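Endoglucanase FnCel5A (Fervidobacterium nodosum, PDB 3NCO) probably hydrolyses beta-1,4-glucosidic linkages in cellulose and related glucans, as an endo-acting cellulase of glycosyl hydrolase family 5. Local coordinates at residues Ser182-Val187 with Arg239-Tyr244; Gly225-Gly230 with Met269-Lys274; Ile24-Ala29 with Glu45-Ile50. All blocks are in the same frame, centred on the assembly; numbering follows the deposited sequence.

Contact 1: residues Ser182-Val187 with Arg239-Tyr244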
loop_
_atom_site.group_PDB
_atom_site.type_symbol
_atom_site.label_atom_id
_atom_site.label_comp_id
_atom_site.label_asym_id
_atom_site.label_seq_id
_atom_site.Cartn_x
_atom_site.Cartn_y
_atom_site.Cartn_z
ATOM N N SER A 182 -5.582 -0.760 -8.832
ATOM C CA SER A 182 -4.532 0.258 -8.686
ATOM C C SER A 182 -3.442 0.145 -9.792
ATOM O O SER A 182 -2.309 0.625 -9.648
ATOM C CB SER A 182 -4.050 0.285 -7.200
ATOM O OG SER A 182 -5.238 0.407 -6.370
ATOM N N ASN A 183 -3.860 -0.393 -10.929
ATOM C CA ASN A 183 -2.959 -0.480 -12.079
ATOM C C ASN A 183 -2.746 0.933 -12.660
ATOM O O ASN A 183 -3.699 1.746 -12.724
ATOM C CB ASN A 183 -3.568 -1.412 -13.116
ATOM C CG ASN A 183 -2.761 -1.451 -14.416
ATOM O OD1 ASN A 183 -2.875 -0.557 -15.261
ATOM N ND2 ASN A 183 -1.953 -2.491 -14.567
ATOM N N TYR A 184 -1.488 1.233 -12.995
ATOM C CA TYR A 184 -1.045 2.589 -13.371
ATOM C C TYR A 184 -1.952 3.206 -14.435
ATOM O O TYR A 184 -2.204 4.412 -14.392
ATOM C CB TYR A 184 0.441 2.576 -13.851
ATOM C CG TYR A 184 0.517 2.116 -15.273
ATOM C CD1 TYR A 184 0.446 3.041 -16.318
ATOM C CD2 TYR A 184 0.534 0.757 -15.582
ATOM C CE1 TYR A 184 0.421 2.634 -17.633
ATOM C CE2 TYR A 184 0.485 0.322 -16.944
ATOM C CZ TYR A 184 0.446 1.294 -17.949
ATOM O OH TYR A 184 0.361 0.899 -19.270
ATOM N N SER A 185 -2.463 2.394 -15.364
ATOM C CA SER A 185 -3.142 2.953 -16.521
ATOM C C SER A 185 -4.521 3.479 -16.181
ATOM O O SER A 185 -5.138 4.189 -17.020
ATOM C CB SER A 185 -3.256 1.936 -17.639
ATOM O OG SER A 185 -4.089 0.874 -17.250
ATOM N N TYR A 186 -5.044 3.133 -15.007
ATOM C CA TYR A 186 -6.387 3.561 -14.649
ATOM C C TYR A 186 -6.379 4.861 -13.848
ATOM O O TYR A 186 -7.396 5.300 -13.338
ATOM C CB TYR A 186 -7.093 2.425 -13.872
ATOM C CG TYR A 186 -7.407 1.236 -14.720
ATOM C CD1 TYR A 186 -8.659 1.109 -15.307
ATOM C CD2 TYR A 186 -6.454 0.229 -14.928
ATOM C CE1 TYR A 186 -8.959 0.020 -16.117
ATOM C CE2 TYR A 186 -6.755 -0.889 -15.734
ATOM C CZ TYR A 186 -8.016 -0.975 -16.298
ATOM O OH TYR A 186 -8.346 -2.058 -17.090
ATOM N N VAL A 187 -5.221 5.492 -13.738
ATOM C CA VAL A 187 -5.102 6.733 -12.992
ATOM C C VAL A 187 -6.113 7.793 -13.513
ATOM O O VAL A 187 -6.719 8.524 -12.737
ATOM C CB VAL A 187 -3.613 7.204 -12.963
ATOM C CG1 VAL A 187 -3.206 7.922 -14.271
ATOM C CG2 VAL A 187 -3.374 8.048 -11.777
ATOM N N ARG A 239 9.442 3.449 -17.612
ATOM C CA ARG A 239 9.470 4.909 -17.659
ATOM C C ARG A 239 8.185 5.474 -18.308
ATOM O O ARG A 239 7.629 6.453 -17.834
ATOM C CB ARG A 239 10.724 5.378 -18.412
ATOM C CG ARG A 239 10.912 6.904 -18.230
ATOM C CD ARG A 239 12.125 7.475 -18.910
ATOM N NE ARG A 239 13.277 6.580 -18.904
ATOM C CZ ARG A 239 14.082 6.392 -17.866
ATOM N NH1 ARG A 239 13.861 7.044 -16.732
ATOM N NH2 ARG A 239 15.122 5.567 -17.967
ATOM N N ASN A 240 7.746 4.873 -19.420
ATOM C CA ASN A 240 6.558 5.325 -20.143
ATOM C C ASN A 240 5.353 5.227 -19.185
ATOM O O ASN A 240 4.511 6.124 -19.115
ATOM C CB ASN A 240 6.379 4.471 -21.438
ATOM C CG ASN A 240 5.208 4.923 -22.351
ATOM O OD1 ASN A 240 5.218 6.030 -22.927
ATOM N ND2 ASN A 240 4.229 4.040 -22.526
ATOM N N HIS A 241 5.250 4.094 -18.478
ATOM C CA HIS A 241 4.146 3.913 -17.513
ATOM C C HIS A 241 4.149 5.003 -16.413
ATOM O O HIS A 241 3.100 5.561 -16.061
ATOM C CB HIS A 241 4.285 2.543 -16.876
ATOM C CG HIS A 241 4.053 1.417 -17.841
ATOM N ND1 HIS A 241 4.462 0.129 -17.584
ATOM C CD2 HIS A 241 3.452 1.389 -19.057
ATOM C CE1 HIS A 241 4.082 -0.658 -18.576
ATOM N NE2 HIS A 241 3.468 0.083 -19.486
ATOM N N PHE A 242 5.306 5.220 -15.802
ATOM C CA PHE A 242 5.400 6.144 -14.650
ATOM C C PHE A 242 5.253 7.597 -15.116
ATOM O O PHE A 242 4.640 8.423 -14.398
ATOM C CB PHE A 242 6.735 5.976 -13.926
ATOM C CG PHE A 242 6.783 4.800 -12.997
ATOM C CD1 PHE A 242 6.291 3.547 -13.375
ATOM C CD2 PHE A 242 7.253 4.964 -11.706
ATOM C CE1 PHE A 242 6.313 2.455 -12.460
ATOM C CE2 PHE A 242 7.262 3.903 -10.802
ATOM C CZ PHE A 242 6.830 2.651 -11.198
ATOM N N LYS A 243 5.770 7.896 -16.308
ATOM C CA LYS A 243 5.529 9.236 -16.916
ATOM C C LYS A 243 4.031 9.548 -17.086
ATOM O O LYS A 243 3.545 10.672 -16.852
ATOM C CB LYS A 243 6.297 9.375 -18.221
ATOM C CG LYS A 243 6.145 10.763 -18.889
ATOM C CD LYS A 243 6.989 10.842 -20.168
ATOM C CE LYS A 243 6.204 10.266 -21.316
ATOM N NZ LYS A 243 6.169 11.230 -22.461
ATOM N N TYR A 244 3.268 8.542 -17.527
ATOM C CA TYR A 244 1.848 8.719 -17.641
ATOM C C TYR A 244 1.247 9.109 -16.294
ATOM O O TYR A 244 0.412 10.022 -16.226
ATOM C CB TYR A 244 1.231 7.418 -18.173
ATOM C CG TYR A 244 -0.255 7.429 -18.373
ATOM C CD1 TYR A 244 -0.814 8.098 -19.452
ATOM C CD2 TYR A 244 -1.096 6.683 -17.537
ATOM C CE1 TYR A 244 -2.171 8.084 -19.673
ATOM C CE2 TYR A 244 -2.525 6.693 -17.754
ATOM C CZ TYR A 244 -3.005 7.403 -18.845
ATOM O OH TYR A 244 -4.355 7.439 -19.161
#

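Contact 2: residues Gly225-Gly230 with Met269-Lys274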
loop_
_atom_site.group_PDB
_atom_site.type_symbol
_atom_site.label_atom_id
_atom_site.label_comp_id
_atom_site.label_asym_id
_atom_site.label_seq_id
_atom_site.Cartn_x
_atom_site.Cartn_y
_atom_site.Cartn_z
ATOM N N GLY A 225 10.522 -19.045 -15.521
ATOM C CA GLY A 225 11.638 -18.802 -16.421
ATOM C C GLY A 225 11.593 -17.503 -17.207
ATOM O O GLY A 225 12.397 -17.323 -18.120
ATOM N N VAL A 226 10.668 -16.602 -16.844
ATOM C CA VAL A 226 10.536 -15.340 -17.577
ATOM C C VAL A 226 11.599 -14.368 -17.025
ATOM O O VAL A 226 11.645 -14.122 -15.830
ATOM C CB VAL A 226 9.090 -14.760 -17.435
ATOM C CG1 VAL A 226 9.008 -13.378 -18.042
ATOM C CG2 VAL A 226 8.115 -15.736 -18.082
ATOM N N LYS A 227 12.465 -13.828 -17.890
ATOM C CA LYS A 227 13.514 -12.954 -17.406
ATOM C C LYS A 227 13.150 -11.465 -17.453
ATOM O O LYS A 227 12.219 -11.054 -18.128
ATOM C CB LYS A 227 14.811 -13.193 -18.194
ATOM C CG LYS A 227 15.325 -14.638 -17.995
ATOM C CD LYS A 227 16.544 -14.934 -18.832
ATOM C CE LYS A 227 16.142 -15.093 -20.308
ATOM N NZ LYS A 227 16.887 -16.210 -20.967
ATOM N N TRP A 228 13.931 -10.662 -16.752
ATOM C CA TRP A 228 13.860 -9.229 -16.923
ATOM C C TRP A 228 15.309 -8.747 -16.846
ATOM O O TRP A 228 15.966 -8.873 -15.817
ATOM C CB TRP A 228 12.949 -8.595 -15.850
ATOM C CG TRP A 228 12.578 -7.130 -16.208
ATOM C CD1 TRP A 228 11.460 -6.722 -16.876
ATOM C CD2 TRP A 228 13.361 -5.944 -15.961
ATOM N NE1 TRP A 228 11.491 -5.348 -17.050
ATOM C CE2 TRP A 228 12.633 -4.847 -16.486
ATOM C CE3 TRP A 228 14.573 -5.695 -15.298
ATOM C CZ2 TRP A 228 13.098 -3.505 -16.394
ATOM C CZ3 TRP A 228 15.065 -4.364 -15.226
ATOM C CH2 TRP A 228 14.317 -3.284 -15.775
ATOM N N GLU A 229 15.814 -8.181 -17.948
ATOM C CA GLU A 229 17.271 -8.042 -18.119
ATOM C C GLU A 229 17.836 -6.639 -18.048
ATOM O O GLU A 229 19.069 -6.422 -18.214
ATOM C CB GLU A 229 17.681 -8.727 -19.420
ATOM C CG GLU A 229 17.327 -10.192 -19.362
ATOM C CD GLU A 229 17.639 -10.851 -20.648
ATOM O OE1 GLU A 229 18.808 -11.284 -20.770
ATOM O OE2 GLU A 229 16.750 -10.896 -21.535
ATOM N N GLY A 230 16.956 -5.668 -17.806
ATOM C CA GLY A 230 17.402 -4.285 -17.770
ATOM C C GLY A 230 17.817 -3.732 -19.128
ATOM O O GLY A 230 18.550 -2.726 -19.190
HETATM N N MSE A 269 16.684 -14.572 -9.311
HETATM C CA MSE A 269 17.063 -13.482 -8.417
HETATM C C MSE A 269 17.658 -12.266 -9.164
HETATM O O MSE A 269 17.355 -11.104 -8.814
HETATM C CB MSE A 269 17.995 -13.965 -7.307
HETATM C CG MSE A 269 18.430 -12.907 -6.319
HETATM SE SE MSE A 269 16.862 -12.193 -5.382
HETATM C CE MSE A 269 16.562 -13.667 -4.094
ATOM N N GLU A 270 18.543 -12.519 -10.127
ATOM C CA GLU A 270 19.156 -11.359 -10.816
ATOM C C GLU A 270 18.102 -10.511 -11.499
ATOM O O GLU A 270 18.130 -9.281 -11.354
ATOM C CB GLU A 270 20.323 -11.690 -11.753
ATOM C CG GLU A 270 21.006 -10.357 -12.271
ATOM C CD GLU A 270 22.511 -10.439 -12.559
ATOM O OE1 GLU A 270 23.138 -9.348 -12.810
ATOM O OE2 GLU A 270 23.066 -11.570 -12.538
ATOM N N SER A 271 17.160 -11.165 -12.196
ATOM C CA SER A 271 16.004 -10.406 -12.730
ATOM C C SER A 271 15.253 -9.599 -11.668
ATOM O O SER A 271 14.947 -8.431 -11.876
ATOM C CB SER A 271 15.019 -11.286 -13.508
ATOM O OG SER A 271 15.625 -11.867 -14.652
ATOM N N ARG A 272 14.988 -10.202 -10.517
ATOM C CA ARG A 272 14.267 -9.520 -9.443
ATOM C C ARG A 272 15.026 -8.273 -8.996
ATOM O O ARG A 272 14.441 -7.179 -8.778
ATOM C CB ARG A 272 14.094 -10.467 -8.260
ATOM C CG ARG A 272 13.072 -11.532 -8.527
ATOM C CD ARG A 272 12.962 -12.493 -7.388
ATOM N NE ARG A 272 12.188 -11.912 -6.309
ATOM C CZ ARG A 272 12.321 -12.234 -5.016
ATOM N NH1 ARG A 272 13.196 -13.160 -4.635
ATOM N NH2 ARG A 272 11.528 -11.640 -4.103
ATOM N N VAL A 273 16.350 -8.448 -8.873
ATOM C CA VAL A 273 17.223 -7.401 -8.374
ATOM C C VAL A 273 17.248 -6.215 -9.358
ATOM O O VAL A 273 17.103 -5.042 -8.922
ATOM C CB VAL A 273 18.649 -7.978 -8.148
ATOM C CG1 VAL A 273 19.685 -6.849 -8.082
ATOM C CG2 VAL A 273 18.672 -8.813 -6.887
ATOM N N LYS A 274 17.408 -6.534 -10.653
ATOM C CA LYS A 274 17.398 -5.498 -11.709
ATOM C C LYS A 274 16.038 -4.780 -11.834
ATOM O O LYS A 274 15.988 -3.545 -11.966
ATOM C CB LYS A 274 17.778 -6.094 -13.046
ATOM C CG LYS A 274 19.255 -6.423 -13.156
ATOM C CD LYS A 274 19.592 -6.910 -14.587
ATOM C CE LYS A 274 20.975 -7.556 -14.670
ATOM N NZ LYS A 274 22.010 -6.721 -13.999
#

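Contact 3: residues Ile24-Ala29 with Glu45-Ile50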
loop_
_atom_site.group_PDB
_atom_site.type_symbol
_atom_site.label_atom_id
_atom_site.label_comp_id
_atom_site.label_asym_id
_atom_site.label_seq_id
_atom_site.Cartn_x
_atom_site.Cartn_y
_atom_site.Cartn_z
ATOM N N ILE A 24 8.209 0.081 3.298
ATOM C CA ILE A 24 7.968 -1.355 3.050
ATOM C C ILE A 24 6.597 -1.766 3.585
ATOM O O ILE A 24 6.078 -1.164 4.519
ATOM C CB ILE A 24 9.122 -2.173 3.651
ATOM C CG1 ILE A 24 9.240 -3.655 3.121
ATOM C CG2 ILE A 24 9.091 -2.063 5.202
ATOM C CD1 ILE A 24 10.471 -4.278 3.577
ATOM N N ASN A 25 5.992 -2.776 2.944
ATOM C CA ASN A 25 4.714 -3.303 3.370
ATOM C C ASN A 25 4.943 -4.421 4.358
ATOM O O ASN A 25 5.747 -5.328 4.093
ATOM C CB ASN A 25 3.996 -3.907 2.165
ATOM C CG ASN A 25 3.346 -2.855 1.281
ATOM O OD1 ASN A 25 2.204 -2.493 1.524
ATOM N ND2 ASN A 25 4.061 -2.319 0.311
HETATM N N MSE A 26 4.162 -4.348 5.437
HETATM C CA MSE A 26 4.209 -5.386 6.479
HETATM C C MSE A 26 2.958 -6.214 6.253
HETATM O O MSE A 26 1.933 -6.065 6.946
HETATM C CB MSE A 26 4.408 -4.713 7.850
HETATM C CG MSE A 26 6.013 -4.703 8.209
HETATM SE SE MSE A 26 5.918 -6.727 9.094
HETATM C CE MSE A 26 5.081 -8.070 8.062
ATOM N N GLY A 27 3.078 -7.030 5.215
ATOM C CA GLY A 27 2.000 -7.834 4.630
ATOM C C GLY A 27 1.937 -9.313 5.005
ATOM O O GLY A 27 2.891 -9.883 5.588
ATOM N N ASN A 28 0.817 -9.911 4.582
ATOM C CA ASN A 28 0.471 -11.297 4.882
ATOM C C ASN A 28 0.196 -11.531 6.352
ATOM O O ASN A 28 0.273 -12.680 6.797
ATOM C CB ASN A 28 1.599 -12.250 4.413
ATOM C CG ASN A 28 1.497 -12.611 2.935
ATOM O OD1 ASN A 28 1.443 -11.752 2.081
ATOM N ND2 ASN A 28 1.534 -13.899 2.640
ATOM N N ALA A 29 -0.106 -10.448 7.090
ATOM C CA ALA A 29 -0.301 -10.515 8.522
ATOM C C ALA A 29 -1.726 -10.053 8.900
ATOM O O ALA A 29 -2.635 -10.889 8.998
ATOM C CB ALA A 29 0.770 -9.690 9.289
ATOM N N GLU A 45 9.782 -6.519 17.285
ATOM C CA GLU A 45 11.189 -6.334 16.819
ATOM C C GLU A 45 11.251 -5.993 15.321
ATOM O O GLU A 45 12.196 -5.393 14.866
ATOM C CB GLU A 45 12.078 -7.562 17.093
ATOM C CG GLU A 45 11.663 -8.764 16.191
ATOM C CD GLU A 45 12.346 -10.094 16.497
ATOM O OE1 GLU A 45 13.326 -10.469 15.774
ATOM O OE2 GLU A 45 11.900 -10.787 17.474
ATOM N N TYR A 46 10.230 -6.382 14.550
ATOM C CA TYR A 46 10.257 -6.126 13.109
ATOM C C TYR A 46 10.426 -4.646 12.805
ATOM O O TYR A 46 11.118 -4.275 11.836
ATOM C CB TYR A 46 8.967 -6.597 12.452
ATOM C CG TYR A 46 8.825 -8.116 12.301
ATOM C CD1 TYR A 46 9.885 -8.979 12.600
ATOM C CD2 TYR A 46 7.659 -8.648 11.776
ATOM C CE1 TYR A 46 9.742 -10.380 12.433
ATOM C CE2 TYR A 46 7.506 -10.014 11.584
ATOM C CZ TYR A 46 8.555 -10.865 11.881
ATOM O OH TYR A 46 8.387 -12.236 11.701
ATOM N N PHE A 47 9.784 -3.816 13.622
ATOM C CA PHE A 47 9.851 -2.340 13.340
ATOM C C PHE A 47 11.230 -1.736 13.630
ATOM O O PHE A 47 11.696 -0.826 12.890
ATOM C CB PHE A 47 8.712 -1.603 14.028
ATOM C CG PHE A 47 7.376 -2.070 13.587
ATOM C CD1 PHE A 47 6.943 -1.838 12.284
ATOM C CD2 PHE A 47 6.548 -2.762 14.454
ATOM C CE1 PHE A 47 5.677 -2.305 11.837
ATOM C CE2 PHE A 47 5.295 -3.244 14.035
ATOM C CZ PHE A 47 4.855 -2.996 12.736
ATOM N N LYS A 48 11.899 -2.244 14.664
ATOM C CA LYS A 48 13.258 -1.828 14.964
ATOM C C LYS A 48 14.172 -2.283 13.825
ATOM O O LYS A 48 15.024 -1.534 13.387
ATOM C CB LYS A 48 13.725 -2.417 16.321
ATOM C CG LYS A 48 15.189 -2.150 16.638
ATOM C CD LYS A 48 15.576 -2.808 17.955
ATOM C CE LYS A 48 17.102 -2.679 18.171
ATOM N NZ LYS A 48 17.617 -3.227 19.461
ATOM N N ILE A 49 13.943 -3.497 13.327
ATOM C CA ILE A 49 14.709 -4.058 12.180
ATOM C C ILE A 49 14.537 -3.241 10.904
ATOM O O ILE A 49 15.487 -2.884 10.210
ATOM C CB ILE A 49 14.305 -5.530 12.007
ATOM C CG1 ILE A 49 14.865 -6.340 13.188
ATOM C CG2 ILE A 49 14.774 -6.135 10.695
ATOM C CD1 ILE A 49 14.214 -7.691 13.388
ATOM N N ILE A 50 13.288 -2.960 10.595
ATOM C CA ILE A 50 12.988 -2.128 9.443
ATOM C C ILE A 50 13.641 -0.744 9.517
ATOM O O ILE A 50 14.220 -0.249 8.542
ATOM C CB ILE A 50 11.425 -2.027 9.271
ATOM C CG1 ILE A 50 10.851 -3.416 8.880
ATOM C CG2 ILE A 50 11.021 -0.940 8.199
ATOM C CD1 ILE A 50 9.322 -3.485 8.906
#

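Contact 1: residues Ser182-Val187 with Arg239-Tyr244
Tyr184 lays one face of its ring against His241, most of the ring atoms meeting some part of that residue. CB leaves the backbone toward the helix, and with chi1 at 80° CG sits between the backbone N and the carbonyl carbon, which swings the ring across the histidine. Tyr184 CG lies above His241 CB, a methylene that makes a CH-pi contact 3.9 Å from the ring centroid, nearly on the normal. Tyr184 CD1 comes 3.7 Å from His241 O. CE1 and CE2 both reach the imidazole, and Tyr184 CZ is 3.2 Å from His241 CD2. Tyr184 OH ends the run, 3.1 Å from His241 CD2. The two rings form an offset stack, centroids 4.1 Å apart and planes at 27°. The opposite face of the tyrosine ring carries Ser185 CB. His241 ND1 is held by Tyr204 OH, a bond likely to limit rotation of the imidazole. In this TIM barrel, residues 182-187 belong to the connection between strands 174-177 and 198-204, and the 3-10 segment that begins at Tyr184 rests on the outer helix 232-252, one turn of which supplies both His241 and Tyr244. Tyr244 continues the contact: its ring edge faces the backbone oxygens of Tyr184 and Ser185, with Tyr244 CE2 3.7 Å from Ser185 O, while Val187 CG1 touches Tyr244 CE2 at 3.8 Å. Tyr244 OH is hydrogen-bonded to Arg188. Asn183 OD1 accepts from Ser185 N, making an Asx turn, and also from Ser185 OG, the donors lying on opposite faces of its amide plane.

Contact 2: residues Gly225-Gly230 with Met269-Lys274
Ser271 OG is gripped from two directions: Trp228 N donates to it at 3.0 Å in a nearly straight bond (172° at the hydrogen), and Asp268, just before the helix segment, is hydrogen-bonded to the same oxygen. With OG beside its own backbone N (chi1 -62°), the serine presents the hydroxyl to the loop, while Ser271 CA makes a CA-H...O contact of 3.4 Å with Trp228 O. One residue thus meets both polar ends of the tryptophan backbone. About one turn along the helix from Ser271, Lys274 meets the indole. Lys274 CB stands in the indole plane, at the edge, 3.9 Å from Trp228 CZ3, and the carbonyl Lys274 O approaches CZ3 obliquely. The lysine chain runs on past Glu229: Lys274 CD is 3.7 Å from Glu229 O, and a bend at the last torsion lets Lys274 NZ form a salt bridge with Glu270 OE1 at 3.1 Å. Shortening Lys274 to an alanine would keep CB beside the indole, but Glu270 would probably lose this cationic mate and a gap is likely to open beside Glu229 O. Trp228 also packs on Val235 and Ile238 of helix 232-252, wedging the loop between two consecutive outer helices of the TIM barrel.

Contact 3: residues Ile24-Ala29 with Glu45-Ile50
The first beta-alpha-beta unit of the TIM barrel is closed here: strand 22-25 and the residues just after it pack against helix 44-53, which leads on to strand 57-60. Ile24 and Met26 point outward to the helix, whereas Asn25 between them turns away and is hydrogen-bonded to Arg59 and to backbone oxygens of Gly259 and Tyr292. Ile50 meets both outward residues. Ile50 CG2 touches Ile24 CG2 at 3.7 Å, and the extended arm of Ile50, CG1 anti to the carbonyl carbon (chi1 -67°), carries Ile50 CD1 to 3.6 Å from Met26 CG. The same Ile50 CD1 is 4.0 Å from Ile24 CG2, so one methyl touches both side chains. Met26 is a selenomethionine, its selenium standing where native protein has sulfur. Its side chain crosses that of Tyr46 at about a right angle, with Met26 SE 3.7 Å from Tyr46 CD2. This is a Met-aromatic contact in which SE lies 4.9 Å from the Tyr46 ring centroid, 66° off the normal, an oblique approach. Phe47 adds a looser touch, Phe47 CE1 lying 4.4 Å from Met26 CG, and its ring also packs on Val87, Val90 and Ala91 of the next outer helix, 78-93. Phe295 meets the Tyr46 ring as well. All five residues that touch are buried, and what crosses between the segments is apolar apart from the polarisable chalcogen beside an aromatic ring; strand and helix are therefore held together here by shape and dispersion rather than by directional polar bonds.

Contacts 1 and 2 lie among loops and helices outside the eight-stranded barrel; contact 3 joins a barrel strand to its helix. The first two come within about 8 Å at their nearest atoms, centres 21 Å apart, and both involve helix 232-252, which supplies residues 239-244 to contact 1 and follows the loop of contact 2. Phe242 of contact 1 also packs on helix 269-285, the helix of contact 2. The centre of contact 3 is 27 Å from that of contact 1, across the chain's centre, and 25 Å from that of contact 2. In family 5 enzymes the active site lies at the C-terminal ends of the barrel strands; no contact includes a bound ligand.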